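PDB 1S29: La protein, which probably binds RNA through the N-terminal La motif contained in this fragment, a winged-helix domain with a conserved aromatic patch. Local coordinates for residues 8-11 / 12-15. Numbering follows the deposited sequence.
Sequences SENK and QKLQ
K13 reaches back one helical turn along E9, the two side chains lying side by side and pointing the same way. Its CB sits 3.6 Å from both E9 O and N10 O. CG stands beside the backbone N of K13 (chi1 -73°), which sets it against the previous turn, 3.2 Å from E9 O. CD is nearest the side-chain carboxamide of N10, with OD1 3.7 Å from K13 CD, the two side chains crossing at a slant. The chain runs extended as far as CE, then bends (chi4 64°), bringing K13 NZ to 3.9 Å from E9 CB. There NZ faces E9 OE2 at 4.1 Å, too far for a salt bridge, though the opposite charges probably still attract. One water links NZ to the backbone instead: it accepts from K13 NZ and donates to E9 O, which also receives K13 N at 3.0 Å, so this carbonyl is gripped twice. Q12 does something similar one residue earlier: S8 O takes Q12 N and, weakly, Q12 NE2 at 3.4 Å, the chain staying extended up to its amide. L14 N to N10 O and Q15 N to K11 O continue the alpha-helical bonding. This is the first part of helix 8-21 in the La motif. The K13 side is solvent-exposed; elsewhere L14 packs on A69 and K11 on E68, both of helix 63-70, and Q15 touches P72 and S73 in the loop before strand 76-78.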
loop_
_atom_site.group_PDB
_atom_site.type_symbol
_atom_site.label_atom_id
_atom_site.label_comp_id
_atom_site.label_asym_id
_atom_site.label_seq_id
_atom_site.Cartn_x
_atom_site.Cartn_y
_atom_site.Cartn_z
ATOM N N SER A 8 -12.307 -0.882 -11.903
ATOM C CA SER A 8 -11.252 -1.879 -11.979
ATOM C C SER A 8 -9.971 -1.223 -12.485
ATOM O O SER A 8 -8.885 -1.508 -11.985
ATOM C CB SER A 8 -11.659 -3.037 -12.898
ATOM O OG SER A 8 -11.781 -2.619 -14.245
ATOM N N GLU A 9 -10.089 -0.333 -13.465
ATOM C CA GLU A 9 -8.898 0.327 -13.978
ATOM C C GLU A 9 -8.265 1.241 -12.939
ATOM O O GLU A 9 -7.039 1.290 -12.827
ATOM C CB GLU A 9 -9.214 1.115 -15.254
ATOM C CG GLU A 9 -9.144 0.253 -16.501
ATOM C CD GLU A 9 -9.329 1.043 -17.779
ATOM O OE1 GLU A 9 -9.194 0.441 -18.867
ATOM O OE2 GLU A 9 -9.607 2.262 -17.693
ATOM N N ASN A 10 -9.085 1.968 -12.184
ATOM C CA ASN A 10 -8.541 2.847 -11.155
ATOM C C ASN A 10 -7.981 2.043 -9.987
ATOM O O ASN A 10 -7.081 2.509 -9.290
ATOM C CB ASN A 10 -9.591 3.843 -10.657
ATOM C CG ASN A 10 -9.777 5.013 -11.606
ATOM O OD1 ASN A 10 -8.837 5.431 -12.289
ATOM N ND2 ASN A 10 -10.988 5.561 -11.640
ATOM N N LYS A 11 -8.516 0.845 -9.765
ATOM C CA LYS A 11 -7.995 -0.006 -8.694
ATOM C C LYS A 11 -6.603 -0.471 -9.105
ATOM O O LYS A 11 -5.683 -0.529 -8.285
ATOM C CB LYS A 11 -8.878 -1.239 -8.483
ATOM C CG LYS A 11 -10.135 -1.002 -7.670
ATOM C CD LYS A 11 -10.976 -2.271 -7.621
ATOM C CE LYS A 11 -12.258 -2.047 -6.852
ATOM N NZ LYS A 11 -13.186 -3.195 -7.005
ATOM N N GLN A 12 -6.456 -0.812 -10.381
ATOM C CA GLN A 12 -5.171 -1.278 -10.889
ATOM C C GLN A 12 -4.154 -0.149 -10.850
ATOM O O GLN A 12 -2.970 -0.375 -10.601
ATOM C CB GLN A 12 -5.323 -1.809 -12.314
ATOM C CG GLN A 12 -6.175 -3.061 -12.403
ATOM C CD GLN A 12 -6.315 -3.570 -13.821
ATOM O OE1 GLN A 12 -5.321 -3.853 -14.490
ATOM N NE2 GLN A 12 -7.555 -3.694 -14.289
ATOM N N LYS A 13 -4.622 1.072 -11.090
ATOM C CA LYS A 13 -3.739 2.231 -11.057
ATOM C C LYS A 13 -3.232 2.459 -9.638
ATOM O O LYS A 13 -2.054 2.750 -9.433
ATOM C CB LYS A 13 -4.476 3.479 -11.545
ATOM C CG LYS A 13 -4.731 3.496 -13.038
ATOM C CD LYS A 13 -5.350 4.822 -13.456
ATOM C CE LYS A 13 -5.554 4.894 -14.963
ATOM N NZ LYS A 13 -6.527 3.876 -15.464
ATOM N N LEU A 14 -4.128 2.330 -8.662
ATOM C CA LEU A 14 -3.763 2.518 -7.263
ATOM C C LEU A 14 -2.846 1.385 -6.801
ATOM O O LEU A 14 -1.919 1.601 -6.024
ATOM C CB LEU A 14 -5.018 2.564 -6.389
ATOM C CG LEU A 14 -4.787 2.662 -4.878
ATOM C CD1 LEU A 14 -3.841 3.821 -4.565
ATOM C CD2 LEU A 14 -6.118 2.851 -4.178
ATOM N N GLN A 15 -3.116 0.180 -7.290
ATOM C CA GLN A 15 -2.304 -0.985 -6.963
ATOM C C GLN A 15 -0.846 -0.674 -7.298
ATOM O O GLN A 15 0.047 -0.886 -6.485
ATOM C CB GLN A 15 -2.771 -2.200 -7.783
ATOM C CG GLN A 15 -2.059 -3.515 -7.451
ATOM C CD GLN A 15 -2.210 -4.553 -8.553
ATOM O OE1 GLN A 15 -3.317 -4.807 -9.040
ATOM N NE2 GLN A 15 -1.092 -5.162 -8.950
HETATM O O HOH W 1 -5.507 0.888 -15.080
#